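Local coordinates for heme-binding protein A / AI-2 binding protein A (Helicobacter pylori SS1, PDB 6OFQ) that binds peptides in the periplasm, STSA among them, and probably hands them to an ABC transporter for uptake, at residues Glu124-Lys129 with Lys142-Met147; Ser42-Ala47 with Phe217-Asp222; Phe438-Trp443 with Lys470-Ser475. All coordinates share one frame; numbering follows the deposited sequence.

Contact 1. Residues Glu124-Lys129 with Lys142-Met147; sequences ERQMDK and KYWEGM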
loop_
_atom_site.group_PDB
_atom_site.type_symbol
_atom_site.label_atom_id
_atom_site.label_comp_id
_atom_site.label_asym_id
_atom_site.label_seq_id
_atom_site.Cartn_x
_atom_site.Cartn_y
_atom_site.Cartn_z
ATOM N N GLU A 124 15.698 12.393 7.530
ATOM C CA GLU A 124 16.557 12.215 8.677
ATOM C C GLU A 124 15.825 11.805 9.953
ATOM O O GLU A 124 16.361 11.045 10.753
ATOM C CB GLU A 124 17.478 13.372 8.997
ATOM C CG GLU A 124 18.521 13.663 7.941
ATOM C CD GLU A 124 19.371 14.883 8.338
ATOM O OE1 GLU A 124 18.914 15.787 9.059
ATOM O OE2 GLU A 124 20.468 14.906 7.747
ATOM N N ARG A 125 14.574 12.210 10.067
ATOM C CA ARG A 125 13.807 11.805 11.207
ATOM C C ARG A 125 13.627 10.301 11.272
ATOM O O ARG A 125 13.423 9.732 12.356
ATOM C CB ARG A 125 12.480 12.533 11.190
ATOM C CG ARG A 125 11.495 12.048 10.121
ATOM C CD ARG A 125 10.344 13.012 9.923
ATOM N NE ARG A 125 9.405 12.545 8.906
ATOM C CZ ARG A 125 8.134 12.224 9.076
ATOM N NH1 ARG A 125 7.555 12.328 10.261
ATOM N NH2 ARG A 125 7.405 11.848 8.033
ATOM N N GLN A 126 13.606 9.636 10.118
ATOM C CA GLN A 126 13.460 8.190 10.035
ATOM C C GLN A 126 14.794 7.499 10.136
ATOM O O GLN A 126 14.866 6.397 10.689
ATOM C CB GLN A 126 12.732 7.830 8.731
ATOM C CG GLN A 126 11.499 8.686 8.475
ATOM C CD GLN A 126 10.617 8.232 7.311
ATOM O OE1 GLN A 126 10.239 7.049 7.288
ATOM N NE2 GLN A 126 10.302 9.131 6.361
ATOM N N MET A 127 15.826 8.120 9.587
ATOM C CA MET A 127 17.173 7.524 9.519
ATOM C C MET A 127 17.888 7.536 10.884
ATOM O O MET A 127 18.632 6.592 11.164
ATOM C CB MET A 127 18.005 8.312 8.519
ATOM C CG MET A 127 19.284 7.589 8.163
ATOM S SD MET A 127 19.906 8.197 6.615
ATOM C CE MET A 127 20.206 9.892 6.905
ATOM N N ASP A 128 17.707 8.617 11.635
ATOM C CA ASP A 128 18.463 8.865 12.880
ATOM C C ASP A 128 17.452 8.865 14.029
ATOM O O ASP A 128 16.660 9.792 14.144
ATOM C CB ASP A 128 19.148 10.243 12.728
ATOM C CG ASP A 128 19.990 10.637 13.934
ATOM O OD1 ASP A 128 19.855 10.002 14.988
ATOM O OD2 ASP A 128 20.746 11.615 13.767
ATOM N N LYS A 129 17.590 7.909 14.935
ATOM C CA LYS A 129 16.687 7.807 16.078
ATOM C C LYS A 129 16.708 9.041 16.975
ATOM O O LYS A 129 15.692 9.392 17.575
ATOM C CB LYS A 129 16.917 6.495 16.840
ATOM C CG LYS A 129 16.966 5.254 15.957
ATOM C CD LYS A 129 15.622 4.644 15.575
ATOM C CE LYS A 129 15.097 3.835 16.760
ATOM N NZ LYS A 129 13.690 4.083 17.203
ATOM N N LYS A 142 7.429 2.593 9.818
ATOM C CA LYS A 142 7.328 1.207 9.424
ATOM C C LYS A 142 7.912 0.840 8.087
ATOM O O LYS A 142 8.673 -0.140 7.978
ATOM C CB LYS A 142 5.861 0.676 9.493
ATOM C CG LYS A 142 5.254 0.662 10.904
ATOM C CD LYS A 142 3.729 0.458 10.857
ATOM C CE LYS A 142 2.870 0.880 12.042
ATOM N NZ LYS A 142 1.475 0.374 11.885
ATOM N N TYR A 143 7.596 1.581 7.027
ATOM C CA TYR A 143 8.210 1.326 5.753
ATOM C C TYR A 143 9.705 1.490 5.865
ATOM O O TYR A 143 10.421 0.699 5.240
ATOM C CB TYR A 143 7.692 2.262 4.671
ATOM C CG TYR A 143 6.527 1.741 3.814
ATOM C CD1 TYR A 143 6.808 0.915 2.750
ATOM C CD2 TYR A 143 5.222 2.190 3.958
ATOM C CE1 TYR A 143 5.825 0.467 1.880
ATOM C CE2 TYR A 143 4.207 1.778 3.095
ATOM C CZ TYR A 143 4.555 0.948 2.045
ATOM O OH TYR A 143 3.549 0.624 1.155
ATOM N N TRP A 144 10.187 2.600 6.425
ATOM C CA TRP A 144 11.625 2.881 6.481
ATOM C C TRP A 144 12.387 1.713 7.123
ATOM O O TRP A 144 13.410 1.244 6.584
ATOM C CB TRP A 144 11.898 4.205 7.202
ATOM C CG TRP A 144 13.308 4.602 7.230
ATOM C CD1 TRP A 144 14.300 4.064 8.003
ATOM C CD2 TRP A 144 13.927 5.628 6.432
ATOM N NE1 TRP A 144 15.501 4.651 7.678
ATOM C CE2 TRP A 144 15.310 5.638 6.739
ATOM C CE3 TRP A 144 13.463 6.565 5.500
ATOM C CZ2 TRP A 144 16.216 6.474 6.105
ATOM C CZ3 TRP A 144 14.350 7.435 4.905
ATOM C CH2 TRP A 144 15.739 7.388 5.209
ATOM N N GLU A 145 11.877 1.270 8.278
ATOM C CA GLU A 145 12.465 0.144 8.982
ATOM C C GLU A 145 12.408 -1.150 8.222
ATOM O O GLU A 145 13.405 -1.845 8.006
ATOM C CB GLU A 145 11.881 -0.009 10.392
ATOM C CG GLU A 145 12.240 1.141 11.318
ATOM C CD GLU A 145 13.743 1.313 11.435
ATOM O OE1 GLU A 145 14.457 0.339 11.749
ATOM O OE2 GLU A 145 14.223 2.410 11.073
ATOM N N GLY A 146 11.226 -1.446 7.698
ATOM C CA GLY A 146 11.011 -2.643 6.937
ATOM C C GLY A 146 11.879 -2.857 5.731
ATOM O O GLY A 146 12.316 -3.966 5.363
ATOM N N MET A 147 11.974 -1.751 4.986
ATOM C CA MET A 147 12.790 -1.733 3.780
ATOM C C MET A 147 14.321 -1.696 4.025
ATOM O O MET A 147 15.124 -1.794 3.092
ATOM C CB MET A 147 12.362 -0.577 2.857
ATOM C CG MET A 147 10.969 -0.767 2.268
ATOM S SD MET A 147 10.368 0.644 1.326
ATOM C CE MET A 147 11.590 0.867 0.044
HETATM O O HOH W 1 8.390 4.916 7.252
HETATM O O HOH W 2 13.176 4.587 11.948
HETATM O O HOH W 3 16.630 3.709 11.360
#
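The indole of Trp-144 lies under the side chain of Gln-126, and this pair forms the tight part of the contact. Gln-126 CB sits over one face, 3.7 Å from the centroid of the five-membered ring and 26° off its normal, a CH-pi contact. From there the glutamine chain runs out extended, and its amide, turned 48° from the ring plane, brings OE1 to 3.3 Å from Trp-144 CB. Trp-144 reaches across to the other helix because its chi1 of -176° swings the indole away from its own backbone nitrogen, and its benzo side continues along to Met-127, whose CB is 3.5 Å from CZ2. Met-127 SD lies at the edge of the six-membered ring, 5.4 Å from its centroid, a Met-aromatic contact.

Polar groups across the gap are joined by water. One water lies 2.8 Å from Gln-126 OE1 and accepts from Trp-144 N. The looser side is at Glu-145, modelled in two conformers; in one of them two further waters link OE2 to Gln-126 O, a bridge doubtful in detail.

Gln-126 NE2 is held by Ser-122 O and Phe-183 O, and Trp-144 NE1 by Ser-150 OG. The contact thus packs the C-terminal end of helix 116-127 against helix 142-147, with helix 149-152 and Ile-153 and Ile-156 of strand 153-160 filling in beside Met-127 and Trp-144.

Contact 2. Residues Ser42-Ala47 with Phe217-Asp222; sequences SSMDPA and FLWNKD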
loop_
_atom_site.group_PDB
_atom_site.type_symbol
_atom_site.label_atom_id
_atom_site.label_comp_id
_atom_site.label_asym_id
_atom_site.label_seq_id
_atom_site.Cartn_x
_atom_site.Cartn_y
_atom_site.Cartn_z
ATOM N N SER A 42 -5.500 6.058 9.328
ATOM C CA SER A 42 -4.972 5.901 10.667
ATOM C C SER A 42 -4.013 7.027 11.064
ATOM O O SER A 42 -3.667 7.130 12.251
ATOM C CB SER A 42 -4.276 4.530 10.798
ATOM O OG SER A 42 -5.231 3.470 10.783
ATOM N N SER A 43 -3.622 7.885 10.133
ATOM C CA SER A 43 -2.693 8.975 10.452
ATOM C C SER A 43 -2.804 9.971 9.290
ATOM O O SER A 43 -3.202 9.584 8.150
ATOM C CB SER A 43 -1.256 8.470 10.610
ATOM O OG SER A 43 -0.394 9.532 11.085
ATOM N N MET A 44 -2.306 11.183 9.529
ATOM C CA MET A 44 -2.014 12.153 8.499
ATOM C C MET A 44 -0.492 12.324 8.240
ATOM O O MET A 44 -0.138 13.166 7.436
ATOM C CB MET A 44 -2.654 13.509 8.825
ATOM C CG MET A 44 -4.167 13.394 8.741
ATOM S SD MET A 44 -4.785 13.203 7.058
ATOM C CE MET A 44 -6.394 12.512 7.427
ATOM N N ASP A 45 0.322 11.528 8.891
ATOM C CA ASP A 45 1.769 11.445 8.573
ATOM C C ASP A 45 1.992 10.090 7.887
ATOM O O ASP A 45 1.974 9.053 8.541
ATOM C CB ASP A 45 2.633 11.570 9.841
ATOM C CG ASP A 45 4.112 11.482 9.579
ATOM O OD1 ASP A 45 4.557 11.136 8.458
ATOM O OD2 ASP A 45 4.911 11.857 10.474
ATOM N N PRO A 46 2.206 10.100 6.571
ATOM C CA PRO A 46 2.270 8.834 5.830
ATOM C C PRO A 46 3.452 7.965 6.162
ATOM O O PRO A 46 3.419 6.765 5.861
ATOM C CB PRO A 46 2.299 9.255 4.375
ATOM C CG PRO A 46 2.942 10.561 4.466
ATOM C CD PRO A 46 2.437 11.243 5.684
ATOM N N ALA A 47 4.506 8.531 6.780
ATOM C CA ALA A 47 5.609 7.735 7.243
ATOM C C ALA A 47 5.290 6.855 8.424
ATOM O O ALA A 47 6.004 5.897 8.641
ATOM C CB ALA A 47 6.873 8.531 7.520
ATOM N N PHE A 217 -8.683 20.088 5.455
ATOM C CA PHE A 217 -9.652 20.933 6.197
ATOM C C PHE A 217 -10.121 20.302 7.473
ATOM O O PHE A 217 -10.169 20.985 8.512
ATOM C CB PHE A 217 -10.787 21.395 5.304
ATOM C CG PHE A 217 -11.781 22.280 5.989
ATOM C CD1 PHE A 217 -11.423 23.580 6.291
ATOM C CD2 PHE A 217 -13.005 21.785 6.340
ATOM C CE1 PHE A 217 -12.313 24.397 6.961
ATOM C CE2 PHE A 217 -13.892 22.600 7.022
ATOM C CZ PHE A 217 -13.551 23.906 7.270
ATOM N N LEU A 218 -10.552 19.057 7.468
ATOM C CA LEU A 218 -11.098 18.416 8.637
ATOM C C LEU A 218 -10.909 16.916 8.589
ATOM O O LEU A 218 -10.925 16.342 7.484
ATOM C CB LEU A 218 -12.605 18.754 8.604
ATOM C CG LEU A 218 -13.635 18.132 9.493
ATOM C CD1 LEU A 218 -14.843 19.024 9.294
ATOM C CD2 LEU A 218 -14.008 16.771 8.940
ATOM N N TRP A 219 -10.778 16.309 9.754
ATOM C CA TRP A 219 -10.791 14.862 9.895
ATOM C C TRP A 219 -11.693 14.486 11.064
ATOM O O TRP A 219 -11.343 14.733 12.223
ATOM C CB TRP A 219 -9.375 14.351 10.105
ATOM C CG TRP A 219 -9.202 12.848 10.317
ATOM C CD1 TRP A 219 -10.115 11.841 9.976
ATOM C CD2 TRP A 219 -8.046 12.195 10.789
ATOM N NE1 TRP A 219 -9.575 10.626 10.269
ATOM C CE2 TRP A 219 -8.287 10.814 10.738
ATOM C CE3 TRP A 219 -6.783 12.659 11.220
ATOM C CZ2 TRP A 219 -7.300 9.885 11.078
ATOM C CZ3 TRP A 219 -5.832 11.720 11.587
ATOM C CH2 TRP A 219 -6.104 10.375 11.578
ATOM N N ASN A 220 -12.860 13.917 10.797
ATOM C CA ASN A 220 -13.691 13.340 11.846
ATOM C C ASN A 220 -13.496 11.847 11.747
ATOM O O ASN A 220 -13.858 11.193 10.748
ATOM C CB ASN A 220 -15.167 13.672 11.661
ATOM C CG ASN A 220 -15.507 15.153 11.826
ATOM O OD1 ASN A 220 -14.733 15.900 12.397
ATOM N ND2 ASN A 220 -16.651 15.569 11.313
ATOM N N LYS A 221 -12.933 11.290 12.802
ATOM C CA LYS A 221 -12.538 9.904 12.861
ATOM C C LYS A 221 -13.700 8.989 12.498
ATOM O O LYS A 221 -14.827 9.208 12.958
ATOM C CB LYS A 221 -12.027 9.613 14.278
ATOM C CG LYS A 221 -11.194 8.360 14.458
ATOM C CD LYS A 221 -11.154 7.994 15.934
ATOM C CE LYS A 221 -11.019 6.489 16.108
ATOM N NZ LYS A 221 -10.085 6.212 17.227
ATOM N N ASP A 222 -13.443 8.013 11.626
ATOM C CA ASP A 222 -14.407 6.993 11.223
ATOM C C ASP A 222 -15.626 7.565 10.519
ATOM O O ASP A 222 -16.645 6.879 10.346
ATOM C CB ASP A 222 -14.776 6.057 12.415
ATOM C CG ASP A 222 -13.568 5.392 13.004
ATOM O OD1 ASP A 222 -12.666 5.071 12.218
ATOM O OD2 ASP A 222 -13.463 5.224 14.246
#
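The thioether of Met-44 and the indole of Trp-219 lie alongside each other, the two side chains running antiparallel. The bend of Met-44 at chi2 (-71°) turns SD over the indole, and the near-extended last torsion carries CE on across its face: CE stands 4.0 Å from the centroid of the six-membered ring and 22° off the normal, a CH-pi contact. SD is above the same ring but farther off, 5.1 Å from the centroid. Met-44 CG adds an apolar touch at 3.7 Å from Trp-219 CE3. The far corner of the indole meets main chain instead, Trp-219 CH2 lying 3.8 Å from Ser-43 N, while Ser-42 C approaches near the ring plane, at the edge. On the pyrrole side, Trp-219 NE1 is hydrogen-bonded to Asp-40 OD2, which ties down the indole's rotation.

The loop is shaped by two successive side-chain turns. Ser-43 OG accepts from Asp-45 N at 3.1 Å, an ST turn, and Asp-45 OD1 accepts from Ala-47 N, an Asx turn. Trp-219 follows the classic beta bulge that Phe-217 and Leu-218 form opposite Ile-226. The arrangement is a distant Met-aromatic contact that joins the loop after strand 32-37 to 214-220, an outermost strand of the same mixed sheet.

Contact 3. Residues Phe438-Trp443 with Lys470-Ser475; sequences FLYTLW and KAKRVS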
loop_
_atom_site.group_PDB
_atom_site.type_symbol
_atom_site.label_atom_id
_atom_site.label_comp_id
_atom_site.label_asym_id
_atom_site.label_seq_id
_atom_site.Cartn_x
_atom_site.Cartn_y
_atom_site.Cartn_z
ATOM N N PHE A 438 7.260 -6.025 -3.533
ATOM C CA PHE A 438 6.544 -7.144 -2.931
ATOM C C PHE A 438 7.551 -8.060 -2.256
ATOM O O PHE A 438 7.434 -8.383 -1.039
ATOM C CB PHE A 438 5.671 -7.964 -3.911
ATOM C CG PHE A 438 4.469 -7.221 -4.482
ATOM C CD1 PHE A 438 4.597 -6.152 -5.392
ATOM C CD2 PHE A 438 3.191 -7.710 -4.216
ATOM C CE1 PHE A 438 3.438 -5.584 -5.935
ATOM C CE2 PHE A 438 2.060 -7.099 -4.759
ATOM C CZ PHE A 438 2.189 -6.061 -5.642
ATOM N N LEU A 439 8.467 -8.619 -3.030
ATOM C CA LEU A 439 9.334 -9.647 -2.519
ATOM C C LEU A 439 10.212 -9.154 -1.369
ATOM O O LEU A 439 10.331 -9.854 -0.356
ATOM C CB LEU A 439 10.208 -10.222 -3.611
ATOM C CG LEU A 439 9.446 -10.825 -4.804
ATOM C CD1 LEU A 439 10.458 -11.214 -5.881
ATOM C CD2 LEU A 439 8.625 -12.025 -4.350
ATOM N N TYR A 440 10.832 -7.997 -1.457
ATOM C CA TYR A 440 11.720 -7.567 -0.387
ATOM C C TYR A 440 10.952 -6.922 0.743
ATOM O O TYR A 440 11.141 -7.230 1.945
ATOM C CB TYR A 440 12.827 -6.639 -0.905
ATOM C CG TYR A 440 13.992 -6.543 0.071
ATOM C CD1 TYR A 440 14.904 -7.577 0.088
ATOM C CD2 TYR A 440 14.133 -5.509 0.965
ATOM C CE1 TYR A 440 15.966 -7.585 0.977
ATOM C CE2 TYR A 440 15.236 -5.501 1.855
ATOM C CZ TYR A 440 16.092 -6.566 1.808
ATOM O OH TYR A 440 17.250 -6.681 2.639
ATOM N N THR A 441 10.004 -6.071 0.406
ATOM C CA THR A 441 9.304 -5.341 1.443
ATOM C C THR A 441 8.448 -6.250 2.308
ATOM O O THR A 441 8.222 -5.926 3.476
ATOM C CB THR A 441 8.447 -4.281 0.748
ATOM O OG1 THR A 441 9.318 -3.472 -0.043
ATOM C CG2 THR A 441 7.721 -3.317 1.723
ATOM N N LEU A 442 7.907 -7.333 1.733
ATOM C CA LEU A 442 6.955 -8.207 2.444
ATOM C C LEU A 442 7.495 -9.548 2.847
ATOM O O LEU A 442 6.915 -10.227 3.694
ATOM C CB LEU A 442 5.647 -8.444 1.664
ATOM C CG LEU A 442 5.038 -7.161 1.111
ATOM C CD1 LEU A 442 3.867 -7.528 0.199
ATOM C CD2 LEU A 442 4.591 -6.176 2.173
ATOM N N TRP A 443 8.562 -10.012 2.216
ATOM C CA TRP A 443 8.999 -11.396 2.353
ATOM C C TRP A 443 10.459 -11.646 2.727
ATOM O O TRP A 443 10.929 -12.781 2.784
ATOM C CB TRP A 443 8.647 -12.221 1.090
ATOM C CG TRP A 443 7.147 -12.220 0.733
ATOM C CD1 TRP A 443 6.508 -11.422 -0.164
ATOM C CD2 TRP A 443 6.140 -13.021 1.366
ATOM N NE1 TRP A 443 5.151 -11.664 -0.141
ATOM C CE2 TRP A 443 4.906 -12.638 0.816
ATOM C CE3 TRP A 443 6.178 -14.017 2.345
ATOM C CZ2 TRP A 443 3.732 -13.261 1.195
ATOM C CZ3 TRP A 443 4.972 -14.618 2.707
ATOM C CH2 TRP A 443 3.786 -14.237 2.136
ATOM N N LYS A 470 20.913 -9.487 -4.304
ATOM C CA LYS A 470 21.572 -9.421 -5.595
ATOM C C LYS A 470 20.804 -8.660 -6.626
ATOM O O LYS A 470 21.360 -7.900 -7.425
ATOM C CB LYS A 470 21.835 -10.808 -6.134
ATOM C CG LYS A 470 22.911 -11.528 -5.389
ATOM C CD LYS A 470 23.195 -12.865 -6.071
ATOM C CE LYS A 470 24.085 -13.763 -5.238
ATOM N NZ LYS A 470 25.475 -13.336 -5.485
ATOM N N ALA A 471 19.493 -8.868 -6.654
ATOM C CA ALA A 471 18.650 -8.198 -7.631
ATOM C C ALA A 471 18.493 -6.703 -7.410
ATOM O O ALA A 471 18.210 -5.984 -8.365
ATOM C CB ALA A 471 17.267 -8.793 -7.705
ATOM N N LYS A 472 18.858 -6.197 -6.249
ATOM C CA LYS A 472 18.950 -4.756 -6.082
ATOM C C LYS A 472 20.222 -4.166 -6.665
ATOM O O LYS A 472 20.291 -2.978 -7.043
ATOM C CB LYS A 472 19.006 -4.444 -4.594
ATOM C CG LYS A 472 17.753 -4.776 -3.834
ATOM C CD LYS A 472 18.026 -4.647 -2.355
ATOM C CE LYS A 472 16.802 -4.795 -1.453
ATOM N NZ LYS A 472 15.838 -3.661 -1.619
ATOM N N ARG A 473 21.269 -4.991 -6.755
ATOM C CA ARG A 473 22.631 -4.462 -6.991
ATOM C C ARG A 473 23.015 -4.402 -8.441
ATOM O O ARG A 473 24.063 -3.862 -8.793
ATOM C CB ARG A 473 23.676 -5.295 -6.234
ATOM C CG ARG A 473 23.543 -5.271 -4.736
ATOM C CD ARG A 473 24.071 -4.078 -3.990
ATOM N NE ARG A 473 23.693 -4.215 -2.581
ATOM C CZ ARG A 473 22.548 -3.757 -2.052
ATOM N NH1 ARG A 473 21.648 -2.995 -2.713
ATOM N NH2 ARG A 473 22.302 -4.041 -0.787
ATOM N N VAL A 474 22.166 -4.920 -9.313
ATOM C CA VAL A 474 22.284 -4.717 -10.751
ATOM C C VAL A 474 21.043 -4.020 -11.279
ATOM O O VAL A 474 19.949 -4.193 -10.726
ATOM C CB VAL A 474 22.471 -6.045 -11.512
ATOM C CG1 VAL A 474 23.843 -6.599 -11.156
ATOM C CG2 VAL A 474 21.408 -7.083 -11.197
ATOM N N SER A 475 21.164 -3.180 -12.283
ATOM C CA SER A 475 20.048 -2.362 -12.767
ATOM C C SER A 475 19.401 -2.947 -14.032
ATOM O O SER A 475 18.221 -2.676 -14.320
ATOM C CB SER A 475 20.518 -0.901 -12.957
ATOM O OG SER A 475 21.556 -0.902 -13.933
#
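Lys-472 lays the end of its side chain on the ring of Tyr-440, the lysine chain running roughly perpendicular to the tyrosine side chain. Starting at CB, which points toward helix 436-443, the lysine chain runs nearly straight through CG and CD, and these carbons span the gap between the helices without coming within 4.2 Å of the ring. CE is the first atom to touch. It sits almost exactly over the ring centre, 3.5 Å from the centroid and 4° off the normal, and is 3.6 to 3.8 Å from CG, CD1, CD2, CE1, CE2 and CZ of Tyr-440, a CH-pi contact with the whole face. A bend at the last torsion (chi4 -67°) then swings NZ off the centre toward the CG-CD2 side. There the ammonium nitrogen lies 3.6 Å from Tyr-440 CD2 and 4.0 Å from the ring centroid, still over the face, as a cation-pi contact. On the tyrosine side, a chi1 of -162° carries the ring out toward helix 462-473.

The tip of Lys-472 has further partners: NZ forms salt bridges to Glu-172 OE2 and Asp-436 OD2, and Glu-172 is shared with Arg-473 through its other oxygen. Leu-468 and Ile-469, one turn earlier on the lysine's own helix, also pack on Tyr-440. The buried ammonium group is therefore matched by two carboxylates and the electron-rich face of an aromatic ring, surroundings that would be expected to favour the charged form of the lysine.

How the contacts relate
Contacts 1 and 2 have centres about 20 Å apart and meet directly through the salt bridge of Arg-125 to Asp-45 and through Ala-47, which packs on helix 116-127; these touches join the loop after strand 32-37 to the helical region of contact 1. Along the chain, contact 1 is nested within the loop closed by contact 2. Contact 3 comes later in sequence, its centre about 18 Å from that of contact 1. Met-147 packs on Tyr-440 and Thr-441, and Tyr-143 on Thr-441, and in this way helix 142-147 links early and late parts of the chain. Contacts 2 and 3 lie on opposite sides of the chain's centre, about 31 Å apart between centres.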